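Local coordinates for sensor protein (Bacteroides thetaiotaomicron, PDB 2X7X) that binds beta-D-fructose with its periplasmic domain, the part described here, and probably passes the signal on as a sensor histidine kinase of a hybrid two-component system, at residues Tyr102-Ala108 against Tyr265-Met271; Ile131-Thr135 against Glu178-Met182; Leu162-Ala166 against Met182-His186; Ala191-Asp197 against Met216-Asp222. All coordinates share one frame; numbering follows the deposited sequence.

Interaction 1 of 4, residues Tyr102-Ala108 against Tyr265-Met271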
loop_
_atom_site.group_PDB
_atom_site.type_symbol
_atom_site.label_atom_id
_atom_site.label_comp_id
_atom_site.label_asym_id
_atom_site.label_seq_id
_atom_site.Cartn_x
_atom_site.Cartn_y
_atom_site.Cartn_z
ATOM N N TYR A 102 34.844 3.187 1.401
ATOM C CA TYR A 102 33.733 2.401 1.946
ATOM C C TYR A 102 33.476 1.262 0.961
ATOM O O TYR A 102 33.890 1.331 -0.195
ATOM C CB TYR A 102 32.463 3.272 2.152
ATOM C CG TYR A 102 31.909 3.883 0.878
ATOM C CD1 TYR A 102 31.098 3.132 0.021
ATOM C CD2 TYR A 102 32.206 5.200 0.509
ATOM C CE1 TYR A 102 30.593 3.662 -1.177
ATOM C CE2 TYR A 102 31.687 5.752 -0.691
ATOM C CZ TYR A 102 30.885 4.961 -1.524
ATOM O OH TYR A 102 30.370 5.443 -2.709
ATOM N N THR A 103 32.795 0.214 1.394
ATOM C CA THR A 103 32.580 -0.930 0.512
ATOM C C THR A 103 31.378 -0.738 -0.427
ATOM O O THR A 103 31.468 -0.994 -1.635
ATOM C CB THR A 103 32.402 -2.222 1.318
ATOM O OG1 THR A 103 33.379 -2.269 2.370
ATOM C CG2 THR A 103 32.540 -3.432 0.414
ATOM N N ALA A 104 30.250 -0.302 0.138
ATOM C CA ALA A 104 29.027 -0.109 -0.641
ATOM C C ALA A 104 28.104 0.942 -0.048
ATOM O O ALA A 104 28.059 1.145 1.167
ATOM C CB ALA A 104 28.278 -1.439 -0.818
ATOM N N TYR A 105 27.370 1.608 -0.929
ATOM C CA TYR A 105 26.392 2.615 -0.531
ATOM C C TYR A 105 24.990 2.153 -0.905
ATOM O O TYR A 105 24.764 1.664 -2.010
ATOM C CB TYR A 105 26.699 3.965 -1.196
ATOM C CG TYR A 105 25.622 5.006 -0.973
ATOM C CD1 TYR A 105 25.365 5.516 0.306
ATOM C CD2 TYR A 105 24.842 5.468 -2.033
ATOM C CE1 TYR A 105 24.356 6.458 0.522
ATOM C CE2 TYR A 105 23.833 6.419 -1.829
ATOM C CZ TYR A 105 23.600 6.910 -0.551
ATOM O OH TYR A 105 22.604 7.849 -0.347
ATOM N N ILE A 106 24.056 2.294 0.031
ATOM C CA ILE A 106 22.636 2.143 -0.300
ATOM C C ILE A 106 21.786 3.267 0.299
ATOM O O ILE A 106 21.948 3.645 1.463
ATOM C CB ILE A 106 22.084 0.765 0.103
ATOM C CG1 ILE A 106 20.649 0.601 -0.406
ATOM C CG2 ILE A 106 22.180 0.572 1.604
ATOM C CD1 ILE A 106 20.004 -0.728 -0.056
ATOM N N GLY A 107 20.874 3.792 -0.507
ATOM C CA GLY A 107 19.974 4.849 -0.044
ATOM C C GLY A 107 19.118 5.438 -1.138
ATOM O O GLY A 107 19.218 5.038 -2.291
ATOM N N ALA A 108 18.264 6.390 -0.779
ATOM C CA ALA A 108 17.431 7.057 -1.762
ATOM C C ALA A 108 18.056 8.400 -2.121
ATOM O O ALA A 108 18.762 8.978 -1.300
ATOM C CB ALA A 108 16.044 7.234 -1.221
ATOM N N TYR A 265 27.890 -8.011 -5.977
ATOM C CA TYR A 265 26.992 -6.974 -5.460
ATOM C C TYR A 265 27.173 -5.669 -6.214
ATOM O O TYR A 265 28.220 -5.454 -6.836
ATOM C CB TYR A 265 27.218 -6.733 -3.953
ATOM C CG TYR A 265 28.629 -6.329 -3.605
ATOM C CD1 TYR A 265 29.577 -7.294 -3.264
ATOM C CD2 TYR A 265 29.026 -4.992 -3.633
ATOM C CE1 TYR A 265 30.883 -6.949 -2.955
ATOM C CE2 TYR A 265 30.336 -4.630 -3.324
ATOM C CZ TYR A 265 31.262 -5.624 -2.982
ATOM O OH TYR A 265 32.565 -5.305 -2.664
ATOM N N PRO A 266 26.151 -4.792 -6.165
ATOM C CA PRO A 266 26.357 -3.423 -6.621
ATOM C C PRO A 266 27.035 -2.619 -5.524
ATOM O O PRO A 266 26.705 -2.771 -4.352
ATOM C CB PRO A 266 24.935 -2.914 -6.871
ATOM C CG PRO A 266 24.075 -3.717 -5.940
ATOM C CD PRO A 266 24.751 -5.049 -5.769
ATOM N N LYS A 267 27.998 -1.791 -5.904
ATOM C CA LYS A 267 28.676 -0.903 -4.964
ATOM C C LYS A 267 27.756 0.258 -4.629
ATOM O O LYS A 267 27.870 0.869 -3.567
ATOM C CB LYS A 267 29.999 -0.392 -5.541
ATOM C CG LYS A 267 30.058 -0.385 -7.069
ATOM C CD LYS A 267 30.330 -1.796 -7.618
ATOM C CE LYS A 267 29.529 -2.049 -8.890
ATOM N NZ LYS A 267 29.286 -3.503 -9.166
ATOM N N GLU A 268 26.833 0.546 -5.539
ATOM C CA GLU A 268 25.852 1.580 -5.294
ATOM C C GLU A 268 24.424 1.137 -5.632
ATOM O O GLU A 268 24.131 0.721 -6.751
ATOM C CB GLU A 268 26.241 2.855 -6.029
ATOM C CG GLU A 268 25.584 4.084 -5.454
ATOM C CD GLU A 268 26.440 5.317 -5.579
ATOM O OE1 GLU A 268 27.688 5.200 -5.499
ATOM O OE2 GLU A 268 25.854 6.404 -5.746
ATOM N N THR A 269 23.555 1.209 -4.631
ATOM C CA THR A 269 22.154 0.909 -4.805
ATOM C C THR A 269 21.322 2.134 -4.458
ATOM O O THR A 269 21.284 2.583 -3.301
ATOM C CB THR A 269 21.720 -0.277 -3.938
ATOM O OG1 THR A 269 22.595 -1.386 -4.182
ATOM C CG2 THR A 269 20.276 -0.685 -4.255
ATOM N N VAL A 270 20.668 2.678 -5.474
ATOM C CA VAL A 270 19.797 3.827 -5.292
ATOM C C VAL A 270 18.331 3.391 -5.225
ATOM O O VAL A 270 17.840 2.691 -6.115
ATOM C CB VAL A 270 20.021 4.899 -6.390
ATOM C CG1 VAL A 270 20.086 4.267 -7.777
ATOM C CG2 VAL A 270 18.931 5.975 -6.330
ATOM N N MET A 271 17.650 3.806 -4.161
ATOM C CA MET A 271 16.231 3.493 -3.948
ATOM C C MET A 271 15.323 4.656 -4.366
ATOM O O MET A 271 15.747 5.810 -4.412
ATOM C CB MET A 271 15.982 3.111 -2.490
ATOM C CG MET A 271 16.951 2.067 -1.969
ATOM S SD MET A 271 16.618 1.470 -0.293
ATOM C CE MET A 271 17.264 2.764 0.781
HETATM O O HOH W 1 24.873 -0.840 -2.889
#
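The ring of Y105 meets E268 at its edge: E268 CG lies in the ring plane, 3.8 Å from Y105 CD2. The E268 carboxylate is turned 85° from that ring. One face of the Y105 ring has the backbone N of G107 above its rim. Y105 CG stands anti to the backbone N (chi1 172°), which lays the ring back along its own strand over G107. On the opposite face of the sheet, that of I106, M271 CE packs 3.5 Å from G107 CA, brought there by a bend at chi3 (-79°). At the other end, T103 CG2 touches Y265 OH at 3.6 Å, while T103 OG1 bonds to the backbone of V90.

I106 and T269 lie side by side on the sheet face that also carries M271. I106 CG1 is 3.8 Å from T269 CB, and I106 CD1 reaches M271 SD. On this face helix 249-260 covers I106 through V252.

Four backbone hydrogen bonds join the strands. Y105 N donates to K267 O at 2.8 Å, and T269 N to Y105 O. G107 N donates to T269 O, and M271 N to G107 O at 2.7 Å. A water donates to Y105 O and P266 O and bonds to T269 OG1. This ladder is a parallel pairing in one lobe of a periplasmic-binding-protein fold, where 268-271 is one of the two edge strands of the parallel sheet.

Interaction 2 of 4, residues Ile131-Thr135 against Glu178-Met182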
loop_
_atom_site.group_PDB
_atom_site.type_symbol
_atom_site.label_atom_id
_atom_site.label_comp_id
_atom_site.label_asym_id
_atom_site.label_seq_id
_atom_site.Cartn_x
_atom_site.Cartn_y
_atom_site.Cartn_z
ATOM N N ILE A 131 7.957 30.723 0.341
ATOM C CA ILE A 131 8.239 29.459 1.016
ATOM C C ILE A 131 9.212 29.697 2.168
ATOM O O ILE A 131 10.160 30.488 2.032
ATOM C CB ILE A 131 8.907 28.420 0.060
ATOM C CG1 ILE A 131 8.163 28.324 -1.268
ATOM C CG2 ILE A 131 9.016 27.043 0.726
ATOM C CD1 ILE A 131 8.831 27.362 -2.273
ATOM N N VAL A 132 8.980 29.023 3.292
ATOM C CA VAL A 132 10.004 28.923 4.326
ATOM C C VAL A 132 10.497 27.469 4.401
ATOM O O VAL A 132 9.701 26.539 4.191
ATOM C CB VAL A 132 9.528 29.481 5.704
ATOM C CG1 VAL A 132 9.250 30.966 5.601
ATOM C CG2 VAL A 132 8.282 28.764 6.221
ATOM N N GLU A 133 11.797 27.285 4.671
ATOM C CA GLU A 133 12.440 25.963 4.745
ATOM C C GLU A 133 12.963 25.680 6.135
ATOM O O GLU A 133 13.630 26.509 6.730
ATOM C CB GLU A 133 13.601 25.856 3.752
ATOM C CG GLU A 133 14.200 24.452 3.613
ATOM C CD GLU A 133 15.340 24.356 2.594
ATOM O OE1 GLU A 133 15.995 25.378 2.305
ATOM O OE2 GLU A 133 15.616 23.245 2.092
ATOM N N LEU A 134 12.661 24.493 6.645
ATOM C CA LEU A 134 13.175 24.027 7.922
ATOM C C LEU A 134 13.980 22.747 7.675
ATOM O O LEU A 134 13.437 21.688 7.368
ATOM C CB LEU A 134 12.018 23.819 8.909
ATOM C CG LEU A 134 11.218 25.084 9.294
ATOM C CD1 LEU A 134 9.812 24.780 9.789
ATOM C CD2 LEU A 134 11.938 25.917 10.339
ATOM N N THR A 135 15.291 22.858 7.797
ATOM C CA THR A 135 16.195 21.791 7.355
ATOM C C THR A 135 16.548 20.796 8.459
ATOM O O THR A 135 16.410 21.083 9.647
ATOM C CB THR A 135 17.522 22.388 6.783
ATOM O OG1 THR A 135 18.429 22.711 7.848
ATOM C CG2 THR A 135 17.242 23.646 5.997
ATOM N N GLU A 178 11.653 27.836 15.592
ATOM C CA GLU A 178 12.057 28.514 14.354
ATOM C C GLU A 178 10.851 29.005 13.544
ATOM O O GLU A 178 10.860 30.139 13.051
ATOM C CB GLU A 178 12.983 27.630 13.530
ATOM C CG GLU A 178 14.338 27.463 14.163
ATOM C CD GLU A 178 15.020 26.186 13.741
ATOM O OE1 GLU A 178 14.451 25.454 12.900
ATOM O OE2 GLU A 178 16.131 25.902 14.251
ATOM N N MET A 179 9.806 28.176 13.441
ATOM C CA MET A 179 8.581 28.581 12.743
ATOM C C MET A 179 7.910 29.790 13.416
ATOM O O MET A 179 7.343 30.648 12.726
ATOM C CB MET A 179 7.603 27.413 12.611
ATOM C CG MET A 179 6.428 27.674 11.694
ATOM S SD MET A 179 6.884 27.973 9.958
ATOM C CE MET A 179 5.413 28.814 9.374
ATOM N N ASP A 180 7.972 29.848 14.752
ATOM C CA ASP A 180 7.467 30.982 15.516
ATOM C C ASP A 180 8.148 32.231 15.050
ATOM O O ASP A 180 7.499 33.226 14.758
ATOM C CB ASP A 180 7.780 30.825 16.990
ATOM C CG ASP A 180 6.654 30.217 17.769
ATOM O OD1 ASP A 180 5.645 29.790 17.178
ATOM O OD2 ASP A 180 6.783 30.159 19.000
ATOM N N SER A 181 9.471 32.177 14.980
ATOM C CA SER A 181 10.249 33.321 14.549
ATOM C C SER A 181 9.868 33.741 13.123
ATOM O O SER A 181 9.762 34.930 12.839
ATOM C CB SER A 181 11.748 33.025 14.674
ATOM O OG SER A 181 12.520 34.103 14.176
ATOM N N MET A 182 9.640 32.769 12.242
ATOM C CA MET A 182 9.286 33.066 10.852
ATOM C C MET A 182 7.903 33.723 10.708
ATOM O O MET A 182 7.750 34.701 9.961
ATOM C CB MET A 182 9.404 31.820 9.976
ATOM C CG MET A 182 10.825 31.359 9.763
ATOM S SD MET A 182 10.922 29.678 9.118
ATOM C CE MET A 182 12.676 29.537 8.814
#
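V132 and L134 of the strand meet M179 and M182 of the helix through apolar contacts. M182 runs extended beyond CG (chi3 174°), so its sulfur and methyl pass between the two strand side chains. Its SD is 3.7 Å from V132 CB, and its CE is 4.0 Å from L134 CD2. The V132 and M182 side chains point in opposing senses and overlap lengthwise. M179 instead bends at chi2 (63°) and crosses V132 at about a right angle, with M179 SD 4.1 Å from V132 CG2. An alanine in place of M182 would probably open a gap between V132 and L134 where the thioether now lies.

Polar atoms enter at the margins. E178 OE1 is 3.6 Å from L134 CD2, a van der Waals contact. M182 CE lies 3.8 Å from E133 O. The E133 side chain leaves the helix side and bonds to H147 and H195.

The helix runs nearly antiparallel to the strand, at 160°, and the axes of these two short segments approach to 10.1 Å. It covers one face of the sheet beside helix 199-209, whose I199 and A203 touch L134 and whose A206 touches M179. V192 of the neighbouring strand 191-194 touches V132, L134 and M179.

Interaction 3 of 4, residues Leu162-Ala166 against Met182-His186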
loop_
_atom_site.group_PDB
_atom_site.type_symbol
_atom_site.label_atom_id
_atom_site.label_comp_id
_atom_site.label_asym_id
_atom_site.label_seq_id
_atom_site.Cartn_x
_atom_site.Cartn_y
_atom_site.Cartn_z
ATOM N N LEU A 162 12.130 31.537 -1.841
ATOM C CA LEU A 162 12.546 31.151 -0.522
ATOM C C LEU A 162 12.862 32.415 0.291
ATOM O O LEU A 162 13.862 33.093 0.033
ATOM C CB LEU A 162 13.749 30.207 -0.592
ATOM C CG LEU A 162 14.222 29.672 0.764
ATOM C CD1 LEU A 162 13.116 28.875 1.469
ATOM C CD2 LEU A 162 15.476 28.836 0.611
ATOM N N ILE A 163 12.005 32.726 1.267
ATOM C CA ILE A 163 12.152 33.945 2.075
ATOM C C ILE A 163 12.752 33.721 3.472
ATOM O O ILE A 163 13.057 34.689 4.179
ATOM C CB ILE A 163 10.805 34.728 2.217
ATOM C CG1 ILE A 163 9.779 33.925 3.042
ATOM C CG2 ILE A 163 10.258 35.107 0.860
ATOM C CD1 ILE A 163 8.655 34.770 3.638
ATOM N N ASP A 164 12.899 32.461 3.880
ATOM C CA ASP A 164 13.520 32.138 5.181
ATOM C C ASP A 164 13.894 30.660 5.305
ATOM O O ASP A 164 13.225 29.787 4.744
ATOM C CB ASP A 164 12.620 32.553 6.358
ATOM C CG ASP A 164 13.422 33.002 7.584
ATOM O OD1 ASP A 164 14.518 32.446 7.839
ATOM O OD2 ASP A 164 12.946 33.922 8.296
ATOM N N LYS A 165 14.962 30.402 6.058
ATOM C CA LYS A 165 15.517 29.060 6.227
ATOM C C LYS A 165 16.150 28.913 7.613
ATOM O O LYS A 165 16.801 29.827 8.113
ATOM C CB LYS A 165 16.562 28.794 5.145
ATOM C CG LYS A 165 17.224 27.427 5.199
ATOM C CD LYS A 165 18.105 27.188 3.966
ATOM C CE LYS A 165 19.305 28.123 3.911
ATOM N NZ LYS A 165 20.390 27.628 4.777
ATOM N N ALA A 166 15.957 27.763 8.238
ATOM C CA ALA A 166 16.550 27.519 9.532
ATOM C C ALA A 166 16.828 26.043 9.651
ATOM O O ALA A 166 16.167 25.231 8.995
ATOM C CB ALA A 166 15.623 27.986 10.640
ATOM N N MET A 182 9.640 32.769 12.242
ATOM C CA MET A 182 9.286 33.066 10.852
ATOM C C MET A 182 7.903 33.723 10.708
ATOM O O MET A 182 7.750 34.701 9.961
ATOM C CB MET A 182 9.404 31.820 9.976
ATOM C CG MET A 182 10.825 31.359 9.763
ATOM S SD MET A 182 10.922 29.678 9.118
ATOM C CE MET A 182 12.676 29.537 8.814
ATOM N N LEU A 183 6.909 33.199 11.430
ATOM C CA LEU A 183 5.563 33.782 11.433
ATOM C C LEU A 183 5.587 35.245 11.891
ATOM O O LEU A 183 5.015 36.127 11.238
ATOM C CB LEU A 183 4.620 32.963 12.322
ATOM C CG LEU A 183 4.314 31.519 11.919
ATOM C CD1 LEU A 183 3.928 30.672 13.134
ATOM C CD2 LEU A 183 3.233 31.481 10.840
ATOM N N ARG A 184 6.266 35.487 13.008
ATOM C CA ARG A 184 6.398 36.808 13.585
ATOM C C ARG A 184 6.993 37.804 12.570
ATOM O O ARG A 184 6.552 38.961 12.495
ATOM C CB ARG A 184 7.292 36.708 14.811
ATOM C CG ARG A 184 7.156 37.816 15.856
ATOM C CD ARG A 184 8.173 37.605 17.005
ATOM N NE ARG A 184 8.081 36.255 17.607
ATOM C CZ ARG A 184 9.074 35.354 17.671
ATOM N NH1 ARG A 184 10.284 35.634 17.186
ATOM N NH2 ARG A 184 8.856 34.168 18.239
ATOM N N ARG A 185 7.963 37.341 11.779
ATOM C CA ARG A 185 8.741 38.212 10.881
ATOM C C ARG A 185 8.241 38.251 9.434
ATOM O O ARG A 185 8.701 39.067 8.638
ATOM C CB ARG A 185 10.244 37.848 10.933
ATOM C CG ARG A 185 10.889 38.153 12.301
ATOM C CD ARG A 185 12.388 37.920 12.354
ATOM N NE ARG A 185 12.686 36.498 12.368
ATOM C CZ ARG A 185 13.071 35.808 11.298
ATOM N NH1 ARG A 185 13.219 36.422 10.127
ATOM N NH2 ARG A 185 13.306 34.501 11.399
ATOM N N HIS A 186 7.306 37.369 9.100
ATOM C CA HIS A 186 6.823 37.243 7.730
ATOM C C HIS A 186 5.295 37.096 7.676
ATOM O O HIS A 186 4.766 36.008 7.934
ATOM C CB HIS A 186 7.509 36.060 7.017
ATOM C CG HIS A 186 9.003 36.155 6.982
ATOM N ND1 HIS A 186 9.673 37.130 6.268
ATOM C CD2 HIS A 186 9.959 35.403 7.575
ATOM C CE1 HIS A 186 10.976 36.970 6.423
ATOM N NE2 HIS A 186 11.176 35.930 7.213
HETATM O O HOH W 2 15.583 32.286 10.276
#
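D164 of the strand takes polar contacts from R185 and H186 at the end of helix 172-185. Strand 159-167 and this helix belong to an alpha/beta lobe of the periplasmic-binding-protein fold. Here the helix end lies against an edge strand, 159-167, of the lobe's sheet.

The charged contact is a salt bridge. R185 NH1 donates to D164 OD2 at 3.1 Å and meets it nearly along its C-O axis. R185 NH2 adds a weak bond to the same oxygen and also bonds to S181. The guanidinium and carboxylate planes are 63° apart.

H186 NE2 donates to D164 OD2 as well, at 2.9 Å, from the anti side and somewhat out of the carboxylate plane. The oxygen lies in the ring plane, and ring and carboxylate stand almost perpendicular, at 87°. The other oxygen, OD1, takes a weak bond from K165 N and a bond from a water. A leucine in place of D164 would probably leave R185 and H186 without their shared acceptor and the imidazole freer to turn.

Apolar contacts flank this group. M182 CE touches A166 CB at 3.8 Å and lies 3.6 Å from D164 OD1. The H186 ring is covered on both faces: R185 CB lies over one and I163 CD1 over the other. The latter is a CH-pi contact. I163 CG1 sits between backbone N and carbonyl carbon (chi1 67°), and CD1 ends 3.9 Å from the ring centroid.

Interaction 4 of 4, residues Ala191-Asp197 against Met216-Asp222. With K (potassium ion), chain F; FRU (beta-D-fructofuranose), chain E.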
loop_
_atom_site.group_PDB
_atom_site.type_symbol
_atom_site.label_atom_id
_atom_site.label_comp_id
_atom_site.label_asym_id
_atom_site.label_seq_id
_atom_site.Cartn_x
_atom_site.Cartn_y
_atom_site.Cartn_z
ATOM N N ALA A 191 3.884 28.471 1.972
ATOM C CA ALA A 191 4.329 27.082 2.050
ATOM C C ALA A 191 5.454 26.858 3.027
ATOM O O ALA A 191 6.382 27.663 3.135
ATOM C CB ALA A 191 4.741 26.563 0.672
ATOM N N VAL A 192 5.375 25.724 3.712
ATOM C CA VAL A 192 6.447 25.260 4.584
ATOM C C VAL A 192 7.031 24.002 3.967
ATOM O O VAL A 192 6.306 23.051 3.676
ATOM C CB VAL A 192 5.912 24.980 6.031
ATOM C CG1 VAL A 192 7.027 24.541 6.971
ATOM C CG2 VAL A 192 5.230 26.227 6.561
ATOM N N TYR A 193 8.338 24.018 3.750
ATOM C CA TYR A 193 9.073 22.829 3.339
ATOM C C TYR A 193 9.833 22.347 4.547
ATOM O O TYR A 193 10.761 23.018 4.999
ATOM C CB TYR A 193 10.052 23.174 2.224
ATOM C CG TYR A 193 11.013 22.070 1.800
ATOM C CD1 TYR A 193 10.745 20.707 2.056
ATOM C CD2 TYR A 193 12.176 22.394 1.096
ATOM C CE1 TYR A 193 11.627 19.709 1.640
ATOM C CE2 TYR A 193 13.062 21.414 0.676
ATOM C CZ TYR A 193 12.794 20.083 0.941
ATOM O OH TYR A 193 13.701 19.145 0.500
ATOM N N ALA A 194 9.434 21.189 5.069
ATOM C CA ALA A 194 10.076 20.594 6.233
ATOM C C ALA A 194 10.840 19.363 5.780
ATOM O O ALA A 194 10.304 18.544 5.030
ATOM C CB ALA A 194 9.023 20.221 7.258
ATOM N N HIS A 195 12.084 19.223 6.229
ATOM C CA HIS A 195 12.953 18.123 5.769
ATOM C C HIS A 195 12.538 16.750 6.284
ATOM O O HIS A 195 12.938 15.737 5.721
ATOM C CB HIS A 195 14.434 18.399 6.078
ATOM C CG HIS A 195 15.087 19.378 5.141
ATOM N ND1 HIS A 195 16.458 19.443 4.969
ATOM C CD2 HIS A 195 14.559 20.319 4.320
ATOM C CE1 HIS A 195 16.744 20.384 4.088
ATOM N NE2 HIS A 195 15.610 20.937 3.687
ATOM N N ASN A 196 11.745 16.697 7.350
ATOM C CA ASN A 196 11.095 15.435 7.691
ATOM C C ASN A 196 9.723 15.597 8.317
ATOM O O ASN A 196 9.283 16.716 8.589
ATOM C CB ASN A 196 12.003 14.506 8.513
ATOM C CG ASN A 196 12.151 14.933 9.977
ATOM O OD1 ASN A 196 11.612 15.959 10.438
ATOM N ND2 ASN A 196 12.892 14.124 10.721
ATOM N N ASP A 197 9.070 14.461 8.554
ATOM C CA ASP A 197 7.710 14.405 9.094
ATOM C C ASP A 197 7.688 14.587 10.596
ATOM O O ASP A 197 6.647 14.374 11.212
ATOM C CB ASP A 197 7.055 13.062 8.764
ATOM C CG ASP A 197 6.851 12.851 7.278
ATOM O OD1 ASP A 197 6.820 13.833 6.504
ATOM O OD2 ASP A 197 6.710 11.686 6.874
ATOM N N MET A 216 -1.297 28.435 4.337
ATOM C CA MET A 216 -0.099 27.813 3.787
ATOM C C MET A 216 -0.237 26.301 3.714
ATOM O O MET A 216 -1.014 25.701 4.461
ATOM C CB MET A 216 1.132 28.191 4.625
ATOM C CG MET A 216 1.073 27.745 6.082
ATOM S SD MET A 216 2.353 28.482 7.114
ATOM C CE MET A 216 1.648 30.107 7.447
ATOM N N ILE A 217 0.505 25.693 2.795
ATOM C CA ILE A 217 0.562 24.240 2.699
ATOM C C ILE A 217 1.795 23.727 3.434
ATOM O O ILE A 217 2.771 24.476 3.617
ATOM C CB ILE A 217 0.627 23.766 1.232
ATOM C CG1 ILE A 217 1.881 24.325 0.541
ATOM C CG2 ILE A 217 -0.704 24.081 0.486
ATOM C CD1 ILE A 217 2.305 23.521 -0.648
ATOM N N PHE A 218 1.750 22.460 3.849
ATOM C CA PHE A 218 2.859 21.833 4.573
ATOM C C PHE A 218 3.368 20.603 3.839
ATOM O O PHE A 218 2.593 19.692 3.517
ATOM C CB PHE A 218 2.458 21.477 6.015
ATOM C CG PHE A 218 2.151 22.678 6.867
ATOM C CD1 PHE A 218 3.127 23.216 7.719
ATOM C CD2 PHE A 218 0.899 23.308 6.796
ATOM C CE1 PHE A 218 2.845 24.363 8.495
ATOM C CE2 PHE A 218 0.616 24.443 7.568
ATOM C CZ PHE A 218 1.581 24.969 8.409
ATOM N N VAL A 219 4.676 20.586 3.570
ATOM C CA VAL A 219 5.304 19.436 2.909
ATOM C C VAL A 219 6.451 18.871 3.735
ATOM O O VAL A 219 7.290 19.617 4.237
ATOM C CB VAL A 219 5.765 19.764 1.466
ATOM C CG1 VAL A 219 6.232 18.510 0.779
ATOM C CG2 VAL A 219 4.622 20.404 0.667
ATOM N N GLY A 220 6.462 17.552 3.897
ATOM C CA GLY A 220 7.493 16.882 4.685
ATOM C C GLY A 220 8.109 15.730 3.918
ATOM O O GLY A 220 7.782 15.512 2.751
ATOM N N ILE A 221 9.016 15.001 4.560
ATOM C CA ILE A 221 9.661 13.847 3.938
ATOM C C ILE A 221 9.670 12.707 4.946
ATOM O O ILE A 221 9.815 12.949 6.141
ATOM C CB ILE A 221 11.102 14.167 3.486
ATOM C CG1 ILE A 221 11.112 15.323 2.483
ATOM C CG2 ILE A 221 11.748 12.948 2.837
ATOM C CD1 ILE A 221 12.473 15.951 2.235
ATOM N N ASP A 222 9.469 11.483 4.451
ATOM C CA ASP A 222 9.651 10.222 5.192
ATOM C C ASP A 222 8.495 9.292 4.872
ATOM O O ASP A 222 8.712 8.156 4.429
ATOM C CB ASP A 222 9.784 10.405 6.709
ATOM C CG ASP A 222 11.207 10.741 7.154
ATOM O OD1 ASP A 222 12.177 10.532 6.401
ATOM O OD2 ASP A 222 11.352 11.235 8.289
HETATM K K K F . -2.963 24.007 5.605
HETATM C C1 FRU E . 15.594 9.469 10.716
HETATM C C2 FRU E . 15.673 10.783 9.960
HETATM C C3 FRU E . 14.534 10.938 8.956
HETATM C C4 FRU E . 15.229 11.606 7.786
HETATM C C5 FRU E . 16.572 10.888 7.797
HETATM C C6 FRU E . 17.717 11.638 7.119
HETATM O O1 FRU E . 16.440 9.524 11.862
HETATM O O2 FRU E . 15.710 11.852 10.912
HETATM O O3 FRU E . 13.424 11.682 9.479
HETATM O O4 FRU E . 14.514 11.455 6.554
HETATM O O5 FRU E . 16.870 10.787 9.192
HETATM O O6 FRU E . 18.889 10.799 7.090
HETATM O O HOH W 3 -4.778 21.154 5.502
#
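V192 and F218 form the tight part of this contact, side by side on one face of the sheet. V192 CG2 lies 3.6 Å from F218 CE1 and also touches M216 SD. On the other face A191 CB meets I217 CG1 at 3.6 Å; I217, partly exposed, marks the more open side. I221 CD1 reaches the edge of the Y193 ring, in its plane. Three nearly straight backbone bonds hold this part: V192 N to I217 O, V219 N to V192 O and A194 N to V219 O.

Beyond A194 the regular pairing ends, and both segments lead to the sugar. Here polar groups replace the close apolar packing. N196 and D222 lie side by side, amide and carboxylate planes 60° apart. N196 ND2 donates to fructose O3 at 2.8 Å, while its OD1 bonds to I199 N. D222 OD1 accepts from fructose O4, and D222 OD2, at a doubtfully short distance, from O3. At the opposite end M216 O binds a potassium ion at 2.8 Å, and E213 O binds it too.

The two strands are the ends of a beta-alpha-beta unit. Its helix 199-209 packs on V192 and F218, while helix 110-124 covers A191, Y193 and V219.

In the fold
The contacts fall in the two lobes of the domain, with fructose between them. Interaction 1 lies in one lobe and interactions 2, 3 and 4 in the other; the centres of interactions 1 and 4 are about 27 Å apart. Interaction 4 holds the sugar directly, whereas Y105 of interaction 1 stays about 9 Å from it and L134 of interaction 2 about 12 Å, by side chain. Interactions 2 and 3 share M182, and their centres are about 5 Å apart. Their strands pair where E133 N meets D164 O at 2.9 Å. E133 OE2 also reaches H195 NE2 at 2.8 Å, joining interactions 2 and 4 next to the pocket residue N196.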